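Local atomic coordinates of TRAP dicarboxylate ABC transporter, substrate-binding protein (Roseobacter denitrificans, PDB entry 4OVQ), a protein that binds beta-D-glucuronate in the periplasm as the solute-binding component of a TRAP transporter, probably handing the sugar acid on for uptake. Residues 130-141 with 233-243; 93-104 with 168-176. One frame throughout, in Å; residues are numbered along the deposited sequence.

Contact 1 of 2, residues 130-141 with 233-243; sequences MAEKGIQPLAWY and PECICINIGTF. With BDP (beta-D-glucopyranuronic acid), chain C.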
loop_
_atom_site.group_PDB
_atom_site.type_symbol
_atom_site.label_atom_id
_atom_site.label_comp_id
_atom_site.label_asym_id
_atom_site.label_seq_id
_atom_site.Cartn_x
_atom_site.Cartn_y
_atom_site.Cartn_z
HETATM N N MSE A 130 9.127 7.476 -10.242
HETATM C CA MSE A 130 7.778 7.188 -10.705
HETATM C C MSE A 130 7.442 7.979 -11.956
HETATM O O MSE A 130 6.947 7.429 -12.942
HETATM C CB MSE A 130 6.759 7.464 -9.585
HETATM C CG MSE A 130 6.815 6.379 -8.469
HETATM SE SE MSE A 130 5.506 6.782 -7.077
HETATM C CE MSE A 130 3.903 6.618 -8.173
ATOM N N ALA A 131 7.716 9.283 -11.912
ATOM C CA ALA A 131 7.425 10.167 -13.024
ATOM C C ALA A 131 8.152 9.664 -14.278
ATOM O O ALA A 131 7.586 9.672 -15.376
ATOM C CB ALA A 131 7.842 11.602 -12.673
ATOM N N GLU A 132 9.383 9.180 -14.069
ATOM C CA GLU A 132 10.227 8.517 -15.067
ATOM C C GLU A 132 9.567 7.318 -15.775
ATOM O O GLU A 132 9.841 7.051 -16.945
ATOM C CB GLU A 132 11.546 8.090 -14.389
ATOM C CG GLU A 132 12.343 6.970 -15.068
ATOM C CD GLU A 132 13.557 6.520 -14.239
ATOM O OE1 GLU A 132 14.131 7.356 -13.505
ATOM O OE2 GLU A 132 13.937 5.326 -14.312
ATOM N N LYS A 133 8.705 6.596 -15.061
ATOM C CA LYS A 133 7.908 5.515 -15.648
ATOM C C LYS A 133 6.462 5.911 -15.969
ATOM O O LYS A 133 5.603 5.045 -16.106
ATOM C CB LYS A 133 7.889 4.298 -14.713
ATOM C CG LYS A 133 9.250 3.695 -14.437
ATOM C CD LYS A 133 9.847 3.004 -15.663
ATOM C CE LYS A 133 11.263 2.591 -15.381
ATOM N NZ LYS A 133 11.620 1.377 -16.146
ATOM N N GLY A 134 6.197 7.211 -16.077
ATOM C CA GLY A 134 4.945 7.700 -16.614
ATOM C C GLY A 134 3.821 7.901 -15.614
ATOM O O GLY A 134 2.674 8.143 -15.989
ATOM N N ILE A 135 4.155 7.772 -14.335
ATOM C CA ILE A 135 3.149 7.932 -13.298
ATOM C C ILE A 135 3.538 8.958 -12.237
ATOM O O ILE A 135 4.491 8.778 -11.489
ATOM C CB ILE A 135 2.791 6.605 -12.645
ATOM C CG1 ILE A 135 3.951 5.995 -11.906
ATOM C CG2 ILE A 135 2.197 5.627 -13.649
ATOM C CD1 ILE A 135 3.716 4.550 -11.595
ATOM N N GLN A 136 2.799 10.051 -12.196
ATOM C CA GLN A 136 3.139 11.155 -11.297
ATOM C C GLN A 136 2.388 11.040 -9.945
ATOM O O GLN A 136 1.154 11.095 -9.913
ATOM C CB GLN A 136 2.750 12.451 -11.997
ATOM C CG GLN A 136 2.720 13.680 -11.150
ATOM C CD GLN A 136 4.061 14.264 -11.045
ATOM O OE1 GLN A 136 4.705 14.544 -12.064
ATOM N NE2 GLN A 136 4.549 14.394 -9.823
ATOM N N PRO A 137 3.104 10.854 -8.825
ATOM C CA PRO A 137 2.378 10.953 -7.549
ATOM C C PRO A 137 2.069 12.406 -7.196
ATOM O O PRO A 137 2.894 13.283 -7.414
ATOM C CB PRO A 137 3.348 10.339 -6.543
ATOM C CG PRO A 137 4.688 10.716 -7.131
ATOM C CD PRO A 137 4.546 10.593 -8.616
ATOM N N LEU A 138 0.854 12.637 -6.739
ATOM C CA LEU A 138 0.338 13.953 -6.378
ATOM C C LEU A 138 0.231 14.169 -4.881
ATOM O O LEU A 138 0.310 15.307 -4.432
ATOM C CB LEU A 138 -1.047 14.158 -6.977
ATOM C CG LEU A 138 -1.131 14.109 -8.498
ATOM C CD1 LEU A 138 -2.609 14.144 -8.895
ATOM C CD2 LEU A 138 -0.372 15.274 -9.152
ATOM N N ALA A 139 0.071 13.104 -4.107
ATOM C CA ALA A 139 -0.014 13.171 -2.662
ATOM C C ALA A 139 0.110 11.779 -2.098
ATOM O O ALA A 139 -0.106 10.797 -2.821
ATOM C CB ALA A 139 -1.322 13.803 -2.233
ATOM N N TRP A 140 0.457 11.686 -0.820
ATOM C CA TRP A 140 0.649 10.428 -0.153
ATOM C C TRP A 140 -0.523 10.105 0.824
ATOM O O TRP A 140 -0.945 10.937 1.648
ATOM C CB TRP A 140 1.957 10.427 0.658
ATOM C CG TRP A 140 3.199 10.752 -0.106
ATOM C CD1 TRP A 140 4.007 11.841 0.087
ATOM C CD2 TRP A 140 3.803 9.987 -1.152
ATOM N NE1 TRP A 140 5.053 11.810 -0.793
ATOM C CE2 TRP A 140 4.970 10.670 -1.550
ATOM C CE3 TRP A 140 3.480 8.785 -1.794
ATOM C CZ2 TRP A 140 5.796 10.209 -2.575
ATOM C CZ3 TRP A 140 4.326 8.326 -2.805
ATOM C CH2 TRP A 140 5.460 9.043 -3.183
ATOM N N TYR A 141 -0.996 8.870 0.767
ATOM C CA TYR A 141 -2.003 8.369 1.688
ATOM C C TYR A 141 -1.392 7.393 2.685
ATOM O O TYR A 141 -0.410 6.698 2.368
ATOM C CB TYR A 141 -3.062 7.588 0.903
ATOM C CG TYR A 141 -4.185 8.347 0.240
ATOM C CD1 TYR A 141 -4.271 9.738 0.237
ATOM C CD2 TYR A 141 -5.204 7.624 -0.375
ATOM C CE1 TYR A 141 -5.344 10.379 -0.386
ATOM C CE2 TYR A 141 -6.265 8.243 -0.986
ATOM C CZ TYR A 141 -6.340 9.604 -0.986
ATOM O OH TYR A 141 -7.423 10.201 -1.605
ATOM N N PRO A 233 3.400 3.176 1.907
ATOM C CA PRO A 233 2.480 4.289 1.677
ATOM C C PRO A 233 1.687 4.059 0.400
ATOM O O PRO A 233 2.006 3.169 -0.413
ATOM C CB PRO A 233 3.424 5.477 1.473
ATOM C CG PRO A 233 4.634 4.882 0.849
ATOM C CD PRO A 233 4.778 3.533 1.515
ATOM N N GLU A 234 0.666 4.872 0.205
ATOM C CA GLU A 234 -0.026 4.887 -1.059
ATOM C C GLU A 234 0.060 6.271 -1.623
ATOM O O GLU A 234 0.516 7.206 -0.965
ATOM C CB GLU A 234 -1.490 4.450 -0.892
ATOM C CG GLU A 234 -1.667 3.225 0.007
ATOM C CD GLU A 234 -2.903 2.432 -0.302
ATOM O OE1 GLU A 234 -3.851 3.010 -0.868
ATOM O OE2 GLU A 234 -2.887 1.236 0.059
ATOM N N CYS A 235 -0.373 6.415 -2.858
ATOM C CA CYS A 235 -0.431 7.718 -3.454
ATOM C C CYS A 235 -1.747 7.932 -4.207
ATOM O O CYS A 235 -2.459 6.972 -4.523
ATOM C CB CYS A 235 0.760 7.915 -4.388
ATOM S SG CYS A 235 0.674 6.863 -5.875
ATOM N N ILE A 236 -2.036 9.184 -4.492
ATOM C CA ILE A 236 -2.899 9.581 -5.572
ATOM C C ILE A 236 -1.961 9.761 -6.760
ATOM O O ILE A 236 -1.027 10.579 -6.649
ATOM C CB ILE A 236 -3.641 10.917 -5.260
ATOM C CG1 ILE A 236 -4.430 10.839 -3.943
ATOM C CG2 ILE A 236 -4.549 11.320 -6.433
ATOM C CD1 ILE A 236 -5.161 12.109 -3.593
ATOM N N CYS A 237 -2.205 9.022 -7.858
ATOM C CA CYS A 237 -1.330 8.795 -9.050
ATOM C C CYS A 237 -2.068 9.461 -10.232
ATOM O O CYS A 237 -3.290 9.337 -10.339
ATOM C CB CYS A 237 -1.068 7.232 -9.390
ATOM S SG CYS A 237 0.251 6.952 -10.450
ATOM N N ILE A 238 -1.352 10.171 -11.097
ATOM C CA ILE A 238 -1.921 10.608 -12.385
ATOM C C ILE A 238 -0.960 10.231 -13.513
ATOM O O ILE A 238 0.267 10.323 -13.389
ATOM C CB ILE A 238 -2.237 12.159 -12.430
ATOM C CG1 ILE A 238 -3.033 12.549 -13.693
ATOM C CG2 ILE A 238 -0.972 12.985 -12.278
ATOM C CD1 ILE A 238 -3.642 13.949 -13.653
ATOM N N ASN A 239 -1.550 9.855 -14.646
ATOM C CA ASN A 239 -0.804 9.674 -15.873
ATOM C C ASN A 239 -0.042 10.957 -16.186
ATOM O O ASN A 239 -0.637 12.039 -16.215
ATOM C CB ASN A 239 -1.783 9.334 -16.980
ATOM C CG ASN A 239 -1.142 9.344 -18.314
ATOM O OD1 ASN A 239 -1.135 10.374 -19.008
ATOM N ND2 ASN A 239 -0.542 8.218 -18.673
ATOM N N ILE A 240 1.268 10.864 -16.395
ATOM C CA ILE A 240 2.072 12.079 -16.484
ATOM C C ILE A 240 1.763 12.926 -17.734
ATOM O O ILE A 240 1.882 14.148 -17.693
ATOM C CB ILE A 240 3.574 11.806 -16.335
ATOM C CG1 ILE A 240 4.275 13.089 -15.854
ATOM C CG2 ILE A 240 4.125 11.288 -17.627
ATOM C CD1 ILE A 240 5.421 12.833 -14.920
ATOM N N GLY A 241 1.376 12.297 -18.839
ATOM C CA GLY A 241 1.020 13.056 -20.030
ATOM C C GLY A 241 -0.192 13.934 -19.788
ATOM O O GLY A 241 -0.222 15.101 -20.169
ATOM N N THR A 242 -1.205 13.347 -19.162
ATOM C CA THR A 242 -2.402 14.060 -18.728
ATOM C C THR A 242 -2.027 15.271 -17.873
ATOM O O THR A 242 -2.526 16.378 -18.113
ATOM C CB THR A 242 -3.351 13.134 -17.895
ATOM O OG1 THR A 242 -3.766 12.013 -18.689
ATOM C CG2 THR A 242 -4.598 13.872 -17.415
ATOM N N PHE A 243 -1.166 15.060 -16.882
ATOM C CA PHE A 243 -0.759 16.127 -15.964
ATOM C C PHE A 243 0.033 17.213 -16.672
ATOM O O PHE A 243 -0.227 18.419 -16.494
ATOM C CB PHE A 243 0.057 15.564 -14.786
ATOM C CG PHE A 243 0.456 16.610 -13.765
ATOM C CD1 PHE A 243 -0.455 17.075 -12.841
ATOM C CD2 PHE A 243 1.741 17.115 -13.741
ATOM C CE1 PHE A 243 -0.096 18.033 -11.905
ATOM C CE2 PHE A 243 2.106 18.068 -12.798
ATOM C CZ PHE A 243 1.175 18.525 -11.886
HETATM C C1 BDP C . -4.148 -2.785 1.042
HETATM C C2 BDP C . -3.912 -1.696 0.027
HETATM C C3 BDP C . -4.528 -2.136 -1.228
HETATM C C4 BDP C . -3.922 -3.422 -1.681
HETATM C C5 BDP C . -4.082 -4.482 -0.616
HETATM C C6 BDP C . -3.431 -5.822 -0.996
HETATM O O2 BDP C . -4.632 -0.523 0.536
HETATM O O3 BDP C . -4.130 -1.120 -2.222
HETATM O O4 BDP C . -4.566 -3.867 -2.948
HETATM O O5 BDP C . -3.536 -4.051 0.623
HETATM O O6A BDP C . -3.453 -6.192 -2.207
HETATM O O1 BDP C . -3.586 -2.501 2.290
HETATM O O6B BDP C . -3.062 -6.513 -0.015
#

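Contact 2 of 2, residues 93-104 with 168-176; sequences GPLVPAANVVSL and VMNNELFTG. With BDP (beta-D-glucopyranuronic acid), chain C.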
loop_
_atom_site.group_PDB
_atom_site.type_symbol
_atom_site.label_atom_id
_atom_site.label_comp_id
_atom_site.label_asym_id
_atom_site.label_seq_id
_atom_site.Cartn_x
_atom_site.Cartn_y
_atom_site.Cartn_z
ATOM N N GLY A 93 6.319 -1.223 -7.097
ATOM C CA GLY A 93 7.743 -1.486 -6.943
ATOM C C GLY A 93 8.362 -2.228 -8.104
ATOM O O GLY A 93 9.472 -1.890 -8.504
ATOM N N PRO A 94 7.663 -3.234 -8.635
ATOM C CA PRO A 94 8.304 -3.977 -9.738
ATOM C C PRO A 94 8.513 -3.102 -10.982
ATOM O O PRO A 94 9.416 -3.400 -11.766
ATOM C CB PRO A 94 7.315 -5.098 -10.010
ATOM C CG PRO A 94 6.656 -5.353 -8.616
ATOM C CD PRO A 94 6.471 -3.932 -8.102
ATOM N N LEU A 95 7.742 -2.025 -11.131
ATOM C CA LEU A 95 7.865 -1.111 -12.269
ATOM C C LEU A 95 8.919 -0.008 -12.037
ATOM O O LEU A 95 9.536 0.484 -12.996
ATOM C CB LEU A 95 6.509 -0.458 -12.540
ATOM C CG LEU A 95 6.481 0.731 -13.511
ATOM C CD1 LEU A 95 6.760 0.258 -14.917
ATOM C CD2 LEU A 95 5.153 1.489 -13.470
ATOM N N VAL A 96 9.103 0.387 -10.775
ATOM C CA VAL A 96 9.883 1.562 -10.403
ATOM C C VAL A 96 10.853 1.256 -9.263
ATOM O O VAL A 96 10.468 1.215 -8.105
ATOM C CB VAL A 96 8.960 2.725 -9.913
ATOM C CG1 VAL A 96 9.742 4.009 -9.738
ATOM C CG2 VAL A 96 7.804 2.970 -10.869
ATOM N N PRO A 97 12.142 1.034 -9.575
ATOM C CA PRO A 97 13.124 0.638 -8.578
ATOM C C PRO A 97 13.131 1.492 -7.327
ATOM O O PRO A 97 13.251 0.943 -6.250
ATOM C CB PRO A 97 14.459 0.800 -9.324
ATOM C CG PRO A 97 14.109 0.567 -10.738
ATOM C CD PRO A 97 12.723 1.139 -10.922
ATOM N N ALA A 98 13.029 2.814 -7.467
ATOM C CA ALA A 98 13.138 3.698 -6.304
ATOM C C ALA A 98 11.906 3.506 -5.434
ATOM O O ALA A 98 12.009 3.499 -4.212
ATOM C CB ALA A 98 13.327 5.159 -6.711
ATOM N N ALA A 99 10.740 3.321 -6.064
ATOM C CA ALA A 99 9.512 3.129 -5.297
ATOM C C ALA A 99 9.561 1.820 -4.560
ATOM O O ALA A 99 8.969 1.656 -3.496
ATOM C CB ALA A 99 8.296 3.166 -6.198
ATOM N N ASN A 100 10.292 0.873 -5.127
ATOM C CA ASN A 100 10.437 -0.432 -4.532
ATOM C C ASN A 100 11.084 -0.398 -3.140
ATOM O O ASN A 100 10.900 -1.308 -2.354
ATOM C CB ASN A 100 11.226 -1.328 -5.488
ATOM C CG ASN A 100 10.800 -2.777 -5.430
ATOM O OD1 ASN A 100 9.687 -3.112 -5.033
ATOM N ND2 ASN A 100 11.684 -3.660 -5.879
ATOM N N VAL A 101 11.803 0.675 -2.809
ATOM C CA VAL A 101 12.424 0.776 -1.499
ATOM C C VAL A 101 11.415 0.729 -0.322
ATOM O O VAL A 101 11.735 0.232 0.747
ATOM C CB VAL A 101 13.351 2.014 -1.392
ATOM C CG1 VAL A 101 12.570 3.271 -1.107
ATOM C CG2 VAL A 101 14.390 1.790 -0.316
ATOM N N VAL A 102 10.171 1.172 -0.535
ATOM C CA VAL A 102 9.213 1.228 0.571
ATOM C C VAL A 102 8.594 -0.145 0.833
ATOM O O VAL A 102 7.901 -0.335 1.839
ATOM C CB VAL A 102 8.112 2.318 0.359
ATOM C CG1 VAL A 102 8.745 3.671 0.111
ATOM C CG2 VAL A 102 7.192 1.966 -0.757
ATOM N N SER A 103 8.880 -1.093 -0.062
ATOM C CA SER A 103 8.419 -2.457 0.037
ATOM C C SER A 103 9.444 -3.358 0.777
ATOM O O SER A 103 9.205 -4.540 0.985
ATOM C CB SER A 103 8.097 -2.969 -1.360
ATOM O OG SER A 103 6.893 -2.350 -1.843
ATOM N N LEU A 104 10.561 -2.787 1.197
ATOM C CA LEU A 104 11.505 -3.540 2.043
ATOM C C LEU A 104 10.948 -3.732 3.453
ATOM O O LEU A 104 10.553 -2.782 4.122
ATOM C CB LEU A 104 12.868 -2.840 2.096
ATOM C CG LEU A 104 13.666 -2.995 0.800
ATOM C CD1 LEU A 104 14.771 -1.935 0.729
ATOM C CD2 LEU A 104 14.241 -4.413 0.643
ATOM N N VAL A 168 0.592 -12.925 -0.643
ATOM C CA VAL A 168 1.208 -11.608 -0.709
ATOM C C VAL A 168 0.813 -10.888 -1.970
ATOM O O VAL A 168 0.260 -11.481 -2.898
ATOM C CB VAL A 168 2.764 -11.685 -0.671
ATOM C CG1 VAL A 168 3.233 -12.136 0.710
ATOM C CG2 VAL A 168 3.296 -12.635 -1.729
HETATM N N MSE A 169 1.077 -9.583 -2.002
HETATM C CA MSE A 169 0.919 -8.813 -3.239
HETATM C C MSE A 169 1.942 -9.210 -4.273
HETATM O O MSE A 169 2.896 -9.907 -3.950
HETATM C CB MSE A 169 1.049 -7.326 -2.947
HETATM C CG MSE A 169 -0.073 -6.756 -2.053
HETATM SE SE MSE A 169 -0.078 -4.835 -1.824
HETATM C CE MSE A 169 1.462 -4.662 -0.604
ATOM N N ASN A 170 1.710 -8.746 -5.507
ATOM C CA ASN A 170 2.564 -9.079 -6.639
ATOM C C ASN A 170 3.888 -8.282 -6.696
ATOM O O ASN A 170 4.010 -7.322 -7.439
ATOM C CB ASN A 170 1.748 -8.873 -7.915
ATOM C CG ASN A 170 0.529 -9.773 -7.973
ATOM O OD1 ASN A 170 0.629 -10.959 -8.299
ATOM N ND2 ASN A 170 -0.627 -9.226 -7.649
ATOM N N ASN A 171 4.849 -8.702 -5.883
ATOM C CA ASN A 171 6.171 -8.083 -5.801
ATOM C C ASN A 171 7.126 -9.116 -5.233
ATOM O O ASN A 171 6.885 -9.675 -4.159
ATOM C CB ASN A 171 6.105 -6.791 -4.944
ATOM C CG ASN A 171 7.442 -6.024 -4.899
ATOM O OD1 ASN A 171 8.520 -6.609 -5.059
ATOM N ND2 ASN A 171 7.366 -4.716 -4.692
ATOM N N GLU A 172 8.201 -9.426 -5.962
ATOM C CA GLU A 172 9.104 -10.491 -5.526
ATOM C C GLU A 172 9.793 -10.203 -4.189
ATOM O O GLU A 172 10.301 -11.121 -3.530
ATOM C CB GLU A 172 10.144 -10.804 -6.613
ATOM C CG GLU A 172 9.646 -11.815 -7.647
ATOM C CD GLU A 172 9.718 -13.272 -7.161
ATOM O OE1 GLU A 172 10.809 -13.728 -6.744
ATOM O OE2 GLU A 172 8.671 -13.961 -7.212
ATOM N N LEU A 173 9.836 -8.951 -3.761
ATOM C CA LEU A 173 10.310 -8.665 -2.410
ATOM C C LEU A 173 9.466 -9.382 -1.354
ATOM O O LEU A 173 9.966 -9.799 -0.321
ATOM C CB LEU A 173 10.308 -7.175 -2.107
ATOM C CG LEU A 173 11.605 -6.427 -2.345
ATOM C CD1 LEU A 173 12.129 -6.718 -3.749
ATOM C CD2 LEU A 173 11.363 -4.928 -2.124
ATOM N N PHE A 174 8.164 -9.487 -1.609
ATOM C CA PHE A 174 7.256 -10.082 -0.631
ATOM C C PHE A 174 7.310 -11.612 -0.681
ATOM O O PHE A 174 7.160 -12.286 0.351
ATOM C CB PHE A 174 5.822 -9.609 -0.865
ATOM C CG PHE A 174 5.671 -8.116 -0.950
ATOM C CD1 PHE A 174 6.468 -7.259 -0.184
ATOM C CD2 PHE A 174 4.748 -7.571 -1.802
ATOM C CE1 PHE A 174 6.320 -5.903 -0.274
ATOM C CE2 PHE A 174 4.608 -6.197 -1.899
ATOM C CZ PHE A 174 5.406 -5.368 -1.162
ATOM N N THR A 175 7.543 -12.158 -1.868
ATOM C CA THR A 175 7.736 -13.602 -1.977
ATOM C C THR A 175 9.007 -13.962 -1.213
ATOM O O THR A 175 9.042 -14.935 -0.452
ATOM C CB THR A 175 7.821 -14.100 -3.439
ATOM O OG1 THR A 175 8.844 -13.393 -4.134
ATOM C CG2 THR A 175 6.534 -13.903 -4.154
ATOM N N GLY A 176 10.051 -13.165 -1.400
ATOM C CA GLY A 176 11.251 -13.348 -0.598
ATOM C C GLY A 176 11.080 -13.280 0.912
ATOM O O GLY A 176 11.587 -14.111 1.663
HETATM C C1 BDP C . -4.148 -2.785 1.042
HETATM C C2 BDP C . -3.912 -1.696 0.027
HETATM C C3 BDP C . -4.528 -2.136 -1.228
HETATM C C4 BDP C . -3.922 -3.422 -1.681
HETATM C C5 BDP C . -4.082 -4.482 -0.616
HETATM C C6 BDP C . -3.431 -5.822 -0.996
HETATM O O2 BDP C . -4.632 -0.523 0.536
HETATM O O3 BDP C . -4.130 -1.120 -2.222
HETATM O O4 BDP C . -4.566 -3.867 -2.948
HETATM O O5 BDP C . -3.536 -4.051 0.623
HETATM O O6A BDP C . -3.453 -6.192 -2.207
HETATM O O1 BDP C . -3.586 -2.501 2.290
HETATM O O6B BDP C . -3.062 -6.513 -0.015
HETATM O O HOH W 1 10.683 -6.403 -6.627
#

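Contact 1 of 2, residues 130-141 with 233-243
Q136 and I238 pair through two backbone hydrogen bonds, one step in the antiparallel match of strands 135-141 and 234-239, whose axes come within 4.3 Å. Y141 and E234 form another such pair, Y141 N donating to E234 O over 2.8 Å.

Apolar contacts line both sides of the pair. On one, C237 SG presses against I135 CB at 3.4 Å, and the selenomethionine M130 brings its CE within 4.0 Å of C235 SG. On the other, the end of I236 lies against the Y141 ring, CD1 to CE1 3.6 Å. L138 CD2 meets both I238 CG2 and F243 CE1, and Q136 lays its CG over one face of the F243 ring; the bend at chi2 (84°) turns its amide back so that NE2 donates to P137 O.

Polar groups finish the two ends. N239 is the N-cap of helix 240-244, its OD1 accepting from T242 N and T242 OG1, while its ND2 donates to V77 O. E234 OE2 takes a hydrogen bond from glucuronate O2 at 2.5 Å, and N88 is its second partner. This is the edge of a five-stranded mixed sheet in a periplasmic binding protein, with the sugar site at one strand's start.

Contact 2 of 2, residues 93-104 with 168-176
N171 reaches across to N100 from the N-cap of helix 172-180, joining that helix to the loop that follows helix 89-92. Its ND2 donates to N100 OD1 over 2.8 Å, nearly straight (166°) and in the carbonyl plane of the acceptor. The two amides are almost coplanar, 19° apart. Beyond this segment pair, ND2 also bonds to G90 O. With CG anti to the backbone N (chi1 -176°), the N171 amide extends across to the loop while OD1 still caps the helix by accepting from L173 N.

The tight part lies on the inner side. S103 fits against the rim of the F174 ring: its O sits at the ring edge near the plane, 3.4 Å from CE1, and its OG is 3.4 Å from CZ. N171 CG lies over one face of the same ring, offset toward the rim. L173 CD2 touches both N100 O and S103 O, and meets L104 CD2 at 4.0 Å.

The other side is looser. P94 is exposed; its CG lies 3.5 Å from N170 O, just ahead of the N-cap, and its CD against N171 ND2. With an alanine here in place of N171 the whole amide is gone, which would probably leave N100 OD1 and G90 O without this donor and L173 N, at the start of the helix, without its cap. On this looser side a water joins the two amides a second time, accepting from N100 ND2 at 3.0 Å and donating to N171 OD1 at 2.7 Å.

Overall arrangement
Contacts 1 and 2 have centres about 17 Å apart, and their segments alternate along the chain: 93-104, 130-141, 168-176, then 233-243. Contact 1 belongs to the five-stranded mixed sheet, where strand 234-239 lies between 84-88 and the outermost strand 135-141. Contact 2 joins the loop after helix 89-92 to helix 172-180, which follows strand 165-168 of the small parallel sheet. The two touch directly: L95 packs on I135 and V102 on P233, while helix 121-132 places M130 beside V96. Both also meet the glucuronate, E234 from a strand of the five-stranded sheet and M169 from the loop just after strand 165-168, consistent with a two-lobed solute-binding protein.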